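Putative molybdenum carrier protein (Syntrophus aciditrophicus SB, PDB 3IMK) is of unknown biochemical function but, as a putative molybdenum carrier of the circularly permuted YpsA-like SLOG family, may bind a molybdenum-containing ligand. Local coordinates at residues A[32-37]-A[52-57]. Residues are numbered along the deposited sequence; the frame is centred on the assembly and turned at random.
Sequences IPYGGW and TYQLQE
Y34 reaches across to 52-57 with its hydroxyl, where the backbone N of Q54 donates a nearly straight hydrogen bond to OH (3.0 Å). With CG lodged between the backbone N and the carbonyl carbon (chi1 73°), the long phenol spans the gap where the two backbones have diverged, and L55 CD2 lies at its ring edge. A phenylalanine here would keep the ring but would probably leave the amide of Q54 without its acceptor and the approach to 56-57 less firmly held. Farther along, Q56 plays a double part. Its backbone N bonds to G36 O (2.9 Å), part of the parallel pairing between 34-38 and 56-57, the latter an outermost strand of the sheet. A bend at chi2 (72°) folds its side-chain amide back toward the neighbouring strand, where OE1 accepts from G36 N. Glycine suits G36 because its backbone angles would jam a CB against the preceding carbonyl; at G35 a CB would fall tightly against Q56 OE1. L55 CD2 packs on the peptide of G35, 3.5 Å from its C. The indole of W37 takes Q56 CB over one face, a CH-pi contact 4.0 Å from the six-membered ring's centroid, while its NE1 is bonded to D73 in the pocket occupied by a polyether. A water donates to both Y34 O and Q54 O and accepts a long bond from Q56 NE2, linking the two segments beyond the strand pair. The parallel pairing is short, and a phenol, a side-chain amide and a water add further links between backbone polar groups of the two segments.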
loop_
_atom_site.group_PDB
_atom_site.type_symbol
_atom_site.label_atom_id
_atom_site.label_comp_id
_atom_site.label_asym_id
_atom_site.label_seq_id
_atom_site.Cartn_x
_atom_site.Cartn_y
_atom_site.Cartn_z
ATOM N N ILE A 32 4.695 13.234 3.213
ATOM C CA ILE A 32 3.323 12.833 3.518
ATOM C C ILE A 32 3.375 12.026 4.816
ATOM O O ILE A 32 4.222 11.122 4.923
ATOM C CB ILE A 32 2.731 11.974 2.375
ATOM C CG1 ILE A 32 2.722 12.788 1.073
ATOM C CG2 ILE A 32 1.329 11.459 2.745
ATOM C CD1 ILE A 32 2.344 11.958 -0.159
ATOM N N PRO A 33 2.534 12.347 5.825
ATOM C CA PRO A 33 2.502 11.532 7.041
ATOM C C PRO A 33 2.319 10.062 6.708
ATOM O O PRO A 33 1.643 9.720 5.738
ATOM C CB PRO A 33 1.287 12.086 7.790
ATOM C CG PRO A 33 1.238 13.536 7.315
ATOM C CD PRO A 33 1.525 13.444 5.874
ATOM N N TYR A 34 2.907 9.200 7.530
ATOM C CA TYR A 34 2.798 7.778 7.288
ATOM C C TYR A 34 2.721 7.019 8.597
ATOM O O TYR A 34 2.955 7.560 9.699
ATOM C CB TYR A 34 3.968 7.274 6.422
ATOM C CG TYR A 34 5.241 7.212 7.167
ATOM C CD1 TYR A 34 5.601 6.076 7.896
ATOM C CD2 TYR A 34 6.108 8.291 7.210
ATOM C CE1 TYR A 34 6.797 6.050 8.632
ATOM C CE2 TYR A 34 7.271 8.274 7.927
ATOM C CZ TYR A 34 7.609 7.152 8.668
ATOM O OH TYR A 34 8.787 7.110 9.430
ATOM N N GLY A 35 2.361 5.730 8.469
ATOM C CA GLY A 35 2.336 4.816 9.576
ATOM C C GLY A 35 2.085 3.412 9.068
ATOM O O GLY A 35 2.303 3.108 7.900
ATOM N N GLY A 36 1.592 2.565 9.969
ATOM C CA GLY A 36 1.239 1.208 9.583
ATOM C C GLY A 36 1.493 0.226 10.696
ATOM O O GLY A 36 2.372 0.403 11.547
ATOM N N TRP A 37 0.754 -0.847 10.651
ATOM C CA TRP A 37 0.899 -1.951 11.584
ATOM C C TRP A 37 1.837 -2.993 11.013
ATOM O O TRP A 37 1.714 -3.407 9.873
ATOM C CB TRP A 37 -0.459 -2.583 11.808
ATOM C CG TRP A 37 -1.383 -1.644 12.520
ATOM C CD1 TRP A 37 -2.340 -0.833 11.946
ATOM C CD2 TRP A 37 -1.443 -1.388 13.930
ATOM N NE1 TRP A 37 -3.018 -0.091 12.931
ATOM C CE2 TRP A 37 -2.489 -0.438 14.154
ATOM C CE3 TRP A 37 -0.772 -1.926 15.023
ATOM C CZ2 TRP A 37 -2.830 -0.000 15.436
ATOM C CZ3 TRP A 37 -1.084 -1.457 16.292
ATOM C CH2 TRP A 37 -2.092 -0.506 16.485
ATOM N N THR A 52 14.210 3.658 11.602
ATOM C CA THR A 52 13.916 4.980 11.079
ATOM C C THR A 52 12.429 5.106 10.689
ATOM O O THR A 52 11.873 6.204 10.681
ATOM C CB THR A 52 14.806 5.294 9.901
ATOM O OG1 THR A 52 14.820 4.165 9.017
ATOM C CG2 THR A 52 16.239 5.561 10.377
ATOM N N TYR A 53 11.780 3.993 10.375
ATOM C CA TYR A 53 10.350 4.015 10.052
ATOM C C TYR A 53 9.498 3.972 11.333
ATOM O O TYR A 53 9.618 3.035 12.137
ATOM C CB TYR A 53 9.969 2.807 9.200
ATOM C CG TYR A 53 10.671 2.715 7.859
ATOM C CD1 TYR A 53 10.231 3.439 6.761
ATOM C CD2 TYR A 53 11.794 1.905 7.699
ATOM C CE1 TYR A 53 10.892 3.352 5.514
ATOM C CE2 TYR A 53 12.421 1.813 6.481
ATOM C CZ TYR A 53 11.967 2.525 5.393
ATOM O OH TYR A 53 12.615 2.425 4.197
ATOM N N GLN A 54 8.649 4.992 11.497
ATOM C CA GLN A 54 7.775 5.097 12.656
ATOM C C GLN A 54 6.523 4.259 12.416
ATOM O O GLN A 54 5.641 4.677 11.640
ATOM C CB GLN A 54 7.445 6.574 12.941
ATOM C CG GLN A 54 8.689 7.437 13.178
ATOM C CD GLN A 54 9.530 6.945 14.347
ATOM O OE1 GLN A 54 9.069 6.939 15.492
ATOM N NE2 GLN A 54 10.769 6.513 14.062
ATOM N N LEU A 55 6.518 3.045 12.973
ATOM C CA LEU A 55 5.433 2.064 12.752
ATOM C C LEU A 55 4.953 1.489 14.050
ATOM O O LEU A 55 5.603 1.678 15.083
ATOM C CB LEU A 55 5.883 0.955 11.802
ATOM C CG LEU A 55 6.420 1.486 10.456
ATOM C CD1 LEU A 55 7.100 0.407 9.710
ATOM C CD2 LEU A 55 5.277 1.992 9.563
ATOM N N GLN A 56 3.827 0.775 14.018
ATOM C CA GLN A 56 3.222 0.282 15.259
ATOM C C GLN A 56 3.175 -1.245 15.246
ATOM O O GLN A 56 2.708 -1.858 14.291
ATOM C CB GLN A 56 1.799 0.853 15.335
ATOM C CG GLN A 56 1.719 2.449 15.338
ATOM C CD GLN A 56 2.041 3.221 13.981
ATOM O OE1 GLN A 56 1.438 2.973 12.941
ATOM N NE2 GLN A 56 2.950 4.216 14.057
ATOM N N GLU A 57 3.655 -1.887 16.323
ATOM C CA GLU A 57 3.660 -3.330 16.412
ATOM C C GLU A 57 2.307 -3.898 16.856
ATOM O O GLU A 57 1.689 -3.374 17.803
ATOM C CB GLU A 57 4.768 -3.824 17.359
ATOM C CG GLU A 57 6.158 -3.659 16.829
ATOM C CD GLU A 57 7.217 -4.142 17.821
ATOM O OE1 GLU A 57 7.072 -5.252 18.375
ATOM O OE2 GLU A 57 8.211 -3.414 18.020
HETATM O O HOH W 1 3.893 6.690 12.107
#